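Local coordinates for Arf-GAP with coiled-coil, ANK repeat and PH domain-containing protein 2 (Homo sapiens, PDB 6IF3), which activates the GTPase of ARF6 as a GTPase-activating protein, and here contributes its ankyrin-repeat region, the part it needs to interact with RAB35, at residues 47-55 and 75-85; 89-99 and 157-168. All blocks are in the same frame, centred on the assembly; numbering follows the deposited sequence.

Contact 1. Residues 47-55 and 75-85; sequences TPLIQAVLG and DVQGRGPLHHA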
loop_
_atom_site.group_PDB
_atom_site.type_symbol
_atom_site.label_atom_id
_atom_site.label_comp_id
_atom_site.label_asym_id
_atom_site.label_seq_id
_atom_site.Cartn_x
_atom_site.Cartn_y
_atom_site.Cartn_z
ATOM N N THR A 47 -5.496 -14.022 24.708
ATOM C CA THR A 47 -6.345 -15.051 24.154
ATOM C C THR A 47 -5.533 -16.129 23.445
ATOM O O THR A 47 -4.352 -15.934 23.162
ATOM C CB THR A 47 -7.287 -14.465 23.111
ATOM O OG1 THR A 47 -6.459 -13.853 22.091
ATOM C CG2 THR A 47 -8.222 -13.418 23.712
ATOM N N PRO A 48 -6.176 -17.246 23.110
ATOM C CA PRO A 48 -5.486 -18.234 22.268
ATOM C C PRO A 48 -4.994 -17.646 20.960
ATOM O O PRO A 48 -3.862 -17.981 20.585
ATOM C CB PRO A 48 -6.570 -19.332 22.057
ATOM C CG PRO A 48 -7.386 -19.258 23.380
ATOM C CD PRO A 48 -7.455 -17.767 23.644
ATOM N N LEU A 49 -5.763 -16.773 20.324
ATOM C CA LEU A 49 -5.319 -16.289 19.022
ATOM C C LEU A 49 -4.162 -15.343 19.211
ATOM O O LEU A 49 -3.225 -15.361 18.388
ATOM C CB LEU A 49 -6.465 -15.648 18.263
ATOM C CG LEU A 49 -6.169 -15.153 16.852
ATOM C CD1 LEU A 49 -5.555 -16.285 15.997
ATOM C CD2 LEU A 49 -7.470 -14.641 16.206
ATOM N N ILE A 50 -4.164 -14.551 20.284
ATOM C CA ILE A 50 -2.991 -13.732 20.546
ATOM C C ILE A 50 -1.768 -14.633 20.848
ATOM O O ILE A 50 -0.666 -14.341 20.382
ATOM C CB ILE A 50 -3.254 -12.710 21.684
ATOM C CG1 ILE A 50 -4.169 -11.603 21.157
ATOM C CG2 ILE A 50 -1.962 -12.159 22.232
ATOM C CD1 ILE A 50 -4.697 -10.694 22.249
ATOM N N GLN A 51 -1.950 -15.727 21.591
ATOM C CA GLN A 51 -0.838 -16.652 21.802
ATOM C C GLN A 51 -0.336 -17.253 20.496
ATOM O O GLN A 51 0.861 -17.494 20.349
ATOM C CB GLN A 51 -1.246 -17.776 22.773
ATOM C CG GLN A 51 -1.393 -17.214 24.224
ATOM C CD GLN A 51 -0.078 -16.675 24.761
ATOM O OE1 GLN A 51 0.947 -17.350 24.709
ATOM N NE2 GLN A 51 -0.100 -15.458 25.264
ATOM N N ALA A 52 -1.251 -17.511 19.558
ATOM C CA ALA A 52 -0.862 -18.076 18.251
ATOM C C ALA A 52 0.003 -17.088 17.496
ATOM O O ALA A 52 0.997 -17.462 16.850
ATOM C CB ALA A 52 -2.081 -18.435 17.436
ATOM N N VAL A 53 -0.348 -15.815 17.619
ATOM C CA VAL A 53 0.443 -14.757 16.968
ATOM C C VAL A 53 1.849 -14.725 17.576
ATOM O O VAL A 53 2.874 -14.792 16.866
ATOM C CB VAL A 53 -0.243 -13.392 17.116
ATOM C CG1 VAL A 53 0.752 -12.253 16.700
ATOM C CG2 VAL A 53 -1.527 -13.360 16.272
ATOM N N LEU A 54 1.914 -14.657 18.898
ATOM C CA LEU A 54 3.208 -14.601 19.589
ATOM C C LEU A 54 4.095 -15.813 19.283
ATOM O O LEU A 54 5.338 -15.690 19.232
ATOM C CB LEU A 54 3.005 -14.499 21.097
ATOM C CG LEU A 54 2.284 -13.248 21.635
ATOM C CD1 LEU A 54 2.074 -13.362 23.137
ATOM C CD2 LEU A 54 3.051 -11.982 21.323
ATOM N N GLY A 55 3.461 -16.985 19.119
ATOM C CA GLY A 55 4.184 -18.226 18.831
ATOM C C GLY A 55 4.740 -18.286 17.414
ATOM O O GLY A 55 5.632 -19.091 17.106
ATOM N N ASP A 75 -6.744 -7.829 23.917
ATOM C CA ASP A 75 -6.276 -7.939 25.311
ATOM C C ASP A 75 -6.660 -6.679 26.103
ATOM O O ASP A 75 -7.328 -5.758 25.570
ATOM C CB ASP A 75 -4.763 -8.205 25.392
ATOM C CG ASP A 75 -3.915 -7.092 24.798
ATOM O OD1 ASP A 75 -4.364 -5.931 24.758
ATOM O OD2 ASP A 75 -2.745 -7.389 24.422
ATOM N N VAL A 76 -6.270 -6.629 27.381
ATOM C CA VAL A 76 -6.746 -5.565 28.238
ATOM C C VAL A 76 -6.126 -4.203 27.888
ATOM O O VAL A 76 -6.648 -3.172 28.314
ATOM C CB VAL A 76 -6.527 -5.948 29.740
ATOM C CG1 VAL A 76 -5.106 -5.707 30.206
ATOM C CG2 VAL A 76 -7.543 -5.227 30.669
ATOM N N GLN A 77 -5.069 -4.218 27.065
ATOM C CA GLN A 77 -4.465 -2.985 26.548
ATOM C C GLN A 77 -5.114 -2.550 25.235
ATOM O O GLN A 77 -4.651 -1.596 24.597
ATOM C CB GLN A 77 -2.954 -3.178 26.343
ATOM C CG GLN A 77 -2.156 -3.109 27.667
ATOM C CD GLN A 77 -2.163 -4.421 28.434
ATOM O OE1 GLN A 77 -2.241 -5.498 27.839
ATOM N NE2 GLN A 77 -2.071 -4.332 29.773
ATOM N N GLY A 78 -6.178 -3.258 24.855
ATOM C CA GLY A 78 -6.946 -2.961 23.647
ATOM C C GLY A 78 -6.310 -3.436 22.357
ATOM O O GLY A 78 -6.681 -2.954 21.262
ATOM N N ARG A 79 -5.371 -4.377 22.467
ATOM C CA ARG A 79 -4.601 -4.847 21.317
ATOM C C ARG A 79 -5.116 -6.190 20.847
ATOM O O ARG A 79 -5.084 -7.150 21.632
ATOM C CB ARG A 79 -3.120 -4.967 21.685
ATOM C CG ARG A 79 -2.502 -3.631 22.100
ATOM C CD ARG A 79 -1.198 -3.811 22.847
ATOM N NE ARG A 79 -0.593 -2.507 23.098
ATOM C CZ ARG A 79 0.236 -2.228 24.095
ATOM N NH1 ARG A 79 0.560 -3.172 24.976
ATOM N NH2 ARG A 79 0.738 -0.997 24.213
ATOM N N GLY A 80 -5.541 -6.286 19.583
ATOM C CA GLY A 80 -5.992 -7.542 19.005
ATOM C C GLY A 80 -4.886 -8.264 18.263
ATOM O O GLY A 80 -3.754 -7.834 18.276
ATOM N N PRO A 81 -5.210 -9.407 17.662
ATOM C CA PRO A 81 -4.269 -10.243 16.912
ATOM C C PRO A 81 -3.548 -9.432 15.832
ATOM O O PRO A 81 -2.326 -9.581 15.698
ATOM C CB PRO A 81 -5.172 -11.321 16.312
ATOM C CG PRO A 81 -6.266 -11.493 17.378
ATOM C CD PRO A 81 -6.519 -10.070 17.845
ATOM N N LEU A 82 -4.259 -8.598 15.089
ATOM C CA LEU A 82 -3.579 -7.848 14.047
ATOM C C LEU A 82 -2.551 -6.858 14.609
ATOM O O LEU A 82 -1.471 -6.719 14.051
ATOM C CB LEU A 82 -4.603 -7.113 13.177
ATOM C CG LEU A 82 -4.034 -6.241 12.043
ATOM C CD1 LEU A 82 -3.153 -6.991 11.060
ATOM C CD2 LEU A 82 -5.197 -5.511 11.312
ATOM N N HIS A 83 -2.873 -6.167 15.694
ATOM C CA HIS A 83 -1.900 -5.287 16.377
ATOM C C HIS A 83 -0.629 -6.056 16.720
ATOM O O HIS A 83 0.485 -5.651 16.398
ATOM C CB HIS A 83 -2.471 -4.694 17.689
ATOM C CG HIS A 83 -1.421 -4.036 18.556
ATOM N ND1 HIS A 83 -1.257 -2.669 18.632
ATOM C CD2 HIS A 83 -0.482 -4.570 19.378
ATOM C CE1 HIS A 83 -0.266 -2.386 19.459
ATOM N NE2 HIS A 83 0.226 -3.524 19.923
ATOM N N HIS A 84 -0.786 -7.189 17.381
ATOM C CA HIS A 84 0.384 -7.940 17.795
ATOM C C HIS A 84 1.196 -8.494 16.639
ATOM O O HIS A 84 2.435 -8.496 16.702
ATOM C CB HIS A 84 -0.043 -9.106 18.735
ATOM C CG HIS A 84 -0.487 -8.639 20.086
ATOM N ND1 HIS A 84 0.386 -8.093 21.008
ATOM C CD2 HIS A 84 -1.713 -8.626 20.667
ATOM C CE1 HIS A 84 -0.282 -7.779 22.103
ATOM N NE2 HIS A 84 -1.550 -8.089 21.922
ATOM N N ALA A 85 0.522 -8.963 15.587
ATOM C CA ALA A 85 1.244 -9.477 14.431
ATOM C C ALA A 85 2.038 -8.360 13.753
ATOM O O ALA A 85 3.158 -8.566 13.264
ATOM C CB ALA A 85 0.298 -10.098 13.451
#
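Ile50, Leu49 and Val53 on helix 48-55 pack against Pro81, His84 and Ala85 on the next repeat's first helix, 81-88; this is the stacking of neighbouring repeats in an ankyrin solenoid, with the two axes 9.1 Å apart and only 15° off parallel. The apolar contacts centre on Pro81. CD2 of Leu49 meets Pro81 CG at 3.6 Å, the two side chains crossing at about a right angle, while Val53 sends CG2 to Pro81 CB. With CG1 anti to the backbone N (chi1 168°), Val53 turns that other branch onto the backbone of Ala85, 3.5 Å from Ala85 N and close to Ala85 CB. Ile50 works with all its branches: CG2 sits over one face of the His84 imidazole as a CH-pi contact, 3.9 Å from CD2 of that ring, and CD1 runs on to Arg79 O at 3.6 Å.

None of the polar bonds crosses from one segment to the other. Thr47 caps its own helix, OG1 accepting from Ile50 N. Asp75 opens a type I turn that runs to Gly78; its OD1 accepts from Arg79 N just beyond the turn (2.9 Å) and, weakly, from Gln77 N within it, while OD2 takes His84 NE2 at 2.9 Å, in the imidazole plane but from above the carboxylate. The guanidinium of Arg79 turns instead to Asp108. Were His84 replaced by alanine, Asp75 OD2 is likely to lose its imidazole donor, and Ile50 CG2 the ring face it rests on.

The interface between 47-55 and 75-85 thus rests on apolar packing, while Asp75 and His84 tie the turn to its helix.

Contact 2. Residues 89-99 and 157-168; sequences GHTGQVCLFLK and IFRDFSQMASNN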
loop_
_atom_site.group_PDB
_atom_site.type_symbol
_atom_site.label_atom_id
_atom_site.label_comp_id
_atom_site.label_asym_id
_atom_site.label_seq_id
_atom_site.Cartn_x
_atom_site.Cartn_y
_atom_site.Cartn_z
ATOM N N GLY A 89 6.165 -8.090 13.359
ATOM C CA GLY A 89 6.653 -8.174 11.977
ATOM C C GLY A 89 6.213 -9.461 11.298
ATOM O O GLY A 89 6.832 -9.918 10.338
ATOM N N HIS A 90 5.141 -10.061 11.814
ATOM C CA HIS A 90 4.605 -11.304 11.245
ATOM C C HIS A 90 3.735 -11.062 10.017
ATOM O O HIS A 90 2.480 -11.065 10.074
ATOM C CB HIS A 90 3.818 -12.056 12.311
ATOM C CG HIS A 90 4.676 -12.554 13.422
ATOM N ND1 HIS A 90 4.164 -13.174 14.548
ATOM C CD2 HIS A 90 6.022 -12.533 13.587
ATOM C CE1 HIS A 90 5.157 -13.523 15.345
ATOM N NE2 HIS A 90 6.296 -13.139 14.793
ATOM N N THR A 91 4.414 -10.854 8.893
ATOM C CA THR A 91 3.759 -10.468 7.649
ATOM C C THR A 91 2.679 -11.462 7.200
ATOM O O THR A 91 1.581 -11.061 6.788
ATOM C CB THR A 91 4.788 -10.313 6.537
ATOM O OG1 THR A 91 5.859 -9.445 6.975
ATOM C CG2 THR A 91 4.136 -9.696 5.317
ATOM N N GLY A 92 2.962 -12.751 7.327
ATOM C CA GLY A 92 1.996 -13.758 6.892
ATOM C C GLY A 92 0.724 -13.726 7.737
ATOM O O GLY A 92 -0.379 -13.830 7.185
ATOM N N GLN A 93 0.878 -13.583 9.045
ATOM C CA GLN A 93 -0.280 -13.457 9.917
ATOM C C GLN A 93 -1.062 -12.185 9.629
ATOM O O GLN A 93 -2.287 -12.201 9.681
ATOM C CB GLN A 93 0.128 -13.502 11.395
ATOM C CG GLN A 93 0.669 -14.860 11.822
ATOM C CD GLN A 93 1.245 -14.827 13.237
ATOM O OE1 GLN A 93 1.432 -13.760 13.820
ATOM N NE2 GLN A 93 1.521 -16.007 13.785
ATOM N N VAL A 94 -0.374 -11.082 9.319
ATOM C CA VAL A 94 -1.072 -9.837 8.929
ATOM C C VAL A 94 -1.942 -10.101 7.680
ATOM O O VAL A 94 -3.110 -9.724 7.603
ATOM C CB VAL A 94 -0.057 -8.692 8.669
ATOM C CG1 VAL A 94 -0.726 -7.486 7.963
ATOM C CG2 VAL A 94 0.558 -8.246 10.008
ATOM N N CYS A 95 -1.385 -10.789 6.693
ATOM C CA CYS A 95 -2.118 -11.070 5.478
ATOM C C CYS A 95 -3.370 -11.921 5.763
ATOM O O CYS A 95 -4.453 -11.598 5.294
ATOM C CB CYS A 95 -1.213 -11.773 4.468
ATOM S SG CYS A 95 -1.950 -11.949 2.871
ATOM N N LEU A 96 -3.200 -12.974 6.554
ATOM C CA LEU A 96 -4.322 -13.841 6.935
ATOM C C LEU A 96 -5.436 -13.056 7.639
ATOM O O LEU A 96 -6.601 -13.128 7.265
ATOM C CB LEU A 96 -3.805 -14.951 7.831
ATOM C CG LEU A 96 -4.939 -15.783 8.463
ATOM C CD1 LEU A 96 -5.639 -16.651 7.455
ATOM C CD2 LEU A 96 -4.365 -16.598 9.627
ATOM N N PHE A 97 -5.049 -12.270 8.626
ATOM C CA PHE A 97 -6.040 -11.512 9.385
ATOM C C PHE A 97 -6.758 -10.506 8.508
ATOM O O PHE A 97 -7.969 -10.352 8.632
ATOM C CB PHE A 97 -5.388 -10.808 10.589
ATOM C CG PHE A 97 -4.863 -11.755 11.624
ATOM C CD1 PHE A 97 -5.423 -13.026 11.790
ATOM C CD2 PHE A 97 -3.791 -11.393 12.433
ATOM C CE1 PHE A 97 -4.915 -13.913 12.749
ATOM C CE2 PHE A 97 -3.270 -12.258 13.387
ATOM C CZ PHE A 97 -3.823 -13.518 13.553
ATOM N N LEU A 98 -6.035 -9.825 7.621
ATOM C CA LEU A 98 -6.686 -8.871 6.724
ATOM C C LEU A 98 -7.716 -9.601 5.833
ATOM O O LEU A 98 -8.831 -9.103 5.647
ATOM C CB LEU A 98 -5.632 -8.127 5.891
ATOM C CG LEU A 98 -4.792 -7.142 6.715
ATOM C CD1 LEU A 98 -3.665 -6.573 5.841
ATOM C CD2 LEU A 98 -5.672 -5.985 7.224
ATOM N N LYS A 99 -7.368 -10.779 5.300
ATOM C CA LYS A 99 -8.283 -11.521 4.437
ATOM C C LYS A 99 -9.455 -12.094 5.217
ATOM O O LYS A 99 -10.499 -12.404 4.640
ATOM C CB LYS A 99 -7.547 -12.646 3.716
ATOM C CG LYS A 99 -6.682 -12.111 2.604
ATOM C CD LYS A 99 -5.690 -13.131 2.093
ATOM C CE LYS A 99 -6.377 -14.337 1.472
ATOM N NZ LYS A 99 -7.200 -14.069 0.246
ATOM N N ILE A 157 -4.286 -9.479 -2.188
ATOM C CA ILE A 157 -3.136 -9.194 -1.324
ATOM C C ILE A 157 -2.378 -10.494 -1.019
ATOM O O ILE A 157 -1.203 -10.437 -0.625
ATOM C CB ILE A 157 -3.526 -8.458 -0.037
ATOM C CG1 ILE A 157 -4.471 -9.306 0.807
ATOM C CG2 ILE A 157 -4.162 -7.085 -0.375
ATOM C CD1 ILE A 157 -4.637 -8.755 2.234
ATOM N N PHE A 158 -3.025 -11.655 -1.187
ATOM C CA PHE A 158 -2.252 -12.895 -1.057
ATOM C C PHE A 158 -1.163 -12.956 -2.117
ATOM O O PHE A 158 -0.024 -13.367 -1.845
ATOM C CB PHE A 158 -3.119 -14.143 -1.169
ATOM C CG PHE A 158 -2.303 -15.406 -1.273
ATOM C CD1 PHE A 158 -1.672 -15.931 -0.151
ATOM C CD2 PHE A 158 -2.118 -16.036 -2.510
ATOM C CE1 PHE A 158 -0.891 -17.096 -0.262
ATOM C CE2 PHE A 158 -1.338 -17.183 -2.626
ATOM C CZ PHE A 158 -0.716 -17.716 -1.491
ATOM N N ARG A 159 -1.527 -12.609 -3.349
ATOM C CA ARG A 159 -0.551 -12.615 -4.422
ATOM C C ARG A 159 0.597 -11.672 -4.086
ATOM O O ARG A 159 1.775 -12.004 -4.296
ATOM C CB ARG A 159 -1.192 -12.194 -5.749
ATOM C CG ARG A 159 -0.227 -12.395 -6.942
ATOM C CD ARG A 159 -0.872 -11.983 -8.227
ATOM N NE ARG A 159 -0.090 -12.394 -9.385
ATOM C CZ ARG A 159 -0.494 -12.230 -10.639
ATOM N NH1 ARG A 159 -1.669 -11.642 -10.863
ATOM N NH2 ARG A 159 0.246 -12.669 -11.658
ATOM N N ASP A 160 0.261 -10.503 -3.557
ATOM C CA ASP A 160 1.296 -9.539 -3.138
ATOM C C ASP A 160 2.148 -10.056 -1.968
ATOM O O ASP A 160 3.352 -9.739 -1.901
ATOM C CB ASP A 160 0.655 -8.222 -2.739
ATOM C CG ASP A 160 -0.116 -7.608 -3.879
ATOM O OD1 ASP A 160 0.361 -7.716 -5.017
ATOM O OD2 ASP A 160 -1.195 -7.041 -3.651
ATOM N N PHE A 161 1.536 -10.828 -1.077
ATOM C CA PHE A 161 2.232 -11.412 0.053
ATOM C C PHE A 161 3.163 -12.551 -0.410
ATOM O O PHE A 161 4.224 -12.801 0.212
ATOM C CB PHE A 161 1.217 -11.947 1.109
ATOM C CG PHE A 161 1.846 -12.880 2.088
ATOM C CD1 PHE A 161 2.799 -12.411 2.978
ATOM C CD2 PHE A 161 1.565 -14.258 2.054
ATOM C CE1 PHE A 161 3.473 -13.277 3.834
ATOM C CE2 PHE A 161 2.231 -15.119 2.906
ATOM C CZ PHE A 161 3.166 -14.624 3.805
ATOM N N SER A 162 2.769 -13.260 -1.472
ATOM C CA SER A 162 3.379 -14.551 -1.799
ATOM C C SER A 162 4.903 -14.500 -2.013
ATOM O O SER A 162 5.568 -15.508 -1.821
ATOM C CB SER A 162 2.706 -15.193 -3.039
ATOM O OG SER A 162 2.964 -14.499 -4.261
ATOM N N GLN A 163 5.467 -13.344 -2.356
ATOM C CA GLN A 163 6.925 -13.286 -2.513
ATOM C C GLN A 163 7.600 -12.433 -1.444
ATOM O O GLN A 163 8.816 -12.209 -1.509
ATOM C CB GLN A 163 7.304 -12.770 -3.907
ATOM C CG GLN A 163 6.850 -13.658 -5.050
ATOM C CD GLN A 163 7.599 -14.992 -5.185
ATOM O OE1 GLN A 163 8.318 -15.431 -4.292
ATOM N NE2 GLN A 163 7.418 -15.639 -6.323
ATOM N N MET A 164 6.822 -11.986 -0.459
ATOM C CA MET A 164 7.356 -11.323 0.743
ATOM C C MET A 164 7.856 -12.339 1.780
ATOM O O MET A 164 7.368 -13.470 1.839
ATOM C CB MET A 164 6.306 -10.466 1.424
ATOM C CG MET A 164 5.605 -9.446 0.574
ATOM S SD MET A 164 4.359 -8.682 1.644
ATOM C CE MET A 164 3.731 -7.405 0.543
ATOM N N ALA A 165 8.785 -11.919 2.634
ATOM C CA ALA A 165 9.181 -12.745 3.774
ATOM C C ALA A 165 8.005 -12.896 4.738
ATOM O O ALA A 165 7.287 -11.931 5.011
ATOM C CB ALA A 165 10.375 -12.146 4.480
ATOM N N SER A 166 7.810 -14.106 5.258
ATOM C CA SER A 166 6.661 -14.384 6.118
ATOM C C SER A 166 6.808 -13.700 7.487
ATOM O O SER A 166 5.824 -13.514 8.209
ATOM C CB SER A 166 6.485 -15.901 6.284
ATOM O OG SER A 166 5.228 -16.225 6.856
ATOM N N ASN A 167 8.042 -13.315 7.820
ATOM C CA ASN A 167 8.372 -12.708 9.103
ATOM C C ASN A 167 9.748 -12.044 9.059
ATOM O O ASN A 167 10.467 -12.146 8.063
ATOM C CB ASN A 167 8.352 -13.757 10.215
ATOM C CG ASN A 167 9.446 -14.803 10.045
ATOM O OD1 ASN A 167 9.304 -15.746 9.267
ATOM N ND2 ASN A 167 10.555 -14.621 10.751
ATOM N N ASN A 168 10.122 -11.371 10.143
ATOM C CA ASN A 168 11.471 -10.837 10.253
ATOM C C ASN A 168 12.104 -11.345 11.551
ATOM O O ASN A 168 11.764 -10.875 12.646
ATOM C CB ASN A 168 11.456 -9.303 10.189
ATOM C CG ASN A 168 12.806 -8.673 10.540
ATOM O OD1 ASN A 168 13.859 -9.314 10.465
ATOM N ND2 ASN A 168 12.774 -7.396 10.904
HETATM O O HOH W 1 7.824 -9.367 5.233
HETATM O O HOH W 2 3.698 -14.552 9.765
HETATM O O HOH W 3 -5.918 -12.238 -1.603
#
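Ile157 starts a short helix that runs antiparallel (175°) to helix 91-99, the second helix of ankyrin repeat 2, and the chain then continues round that helix's N-terminus. CD1 of Ile157 touches Leu98 CB at 3.8 Å and also Lys99 CG, its side chain and that of Lys99 sliding past each other in opposite directions. At Phe158 the backbone N donates to a water that also takes Lys99 NZ.

Phe161 fits against the first turn of helix 91-99. With CG anti to the backbone N (chi1 164°), the far end of its ring, CE1 and CZ, comes obliquely onto Gly92, whose CA lies 3.4 Å from CZ; glycine lets the ring and Ser166 come this close to the backbone. Thr91 CG2 comes at the ring edge, and Cys95 SG makes an oblique sulfur-aromatic contact while resting 3.6 Å from Phe161 CB.

A type I turn from Phe161 leads to Met164, whose SD meets Thr91 CG2 at 3.8 Å. Ala165 O is joined to Thr91 OG1 through one water, which accepts from the hydroxyl and donates to the carbonyl. Ser166 O receives the direct bond, Gly92 N at 3.1 Å and 169°, plus a water held by Gln93 N. Past it, Asn167 CA makes a CH...O contact with Gly89 O at 3.4 Å.

Both contacts involve ankyrin repeat 2, through its two successive helices: contact 1 uses 81-88 and contact 2 uses 91-99, and their centres lie about 16 Å apart. Contact 1 is buried near the middle of the chain, stacking repeat on repeat nearly parallel by apolar packing. Contact 2 is partly exposed and joins the repeat to a distant C-terminal segment, running antiparallel; there a backbone hydrogen bond and bridging waters supplement the hydrophobic contacts. The two touch where helix 81-88 passes into 91-99, at Ala85 O and His90 N (2.9 Å, a probable hydrogen bond), and also where Val53 on helix 48-55 packs on His90 and Gln93.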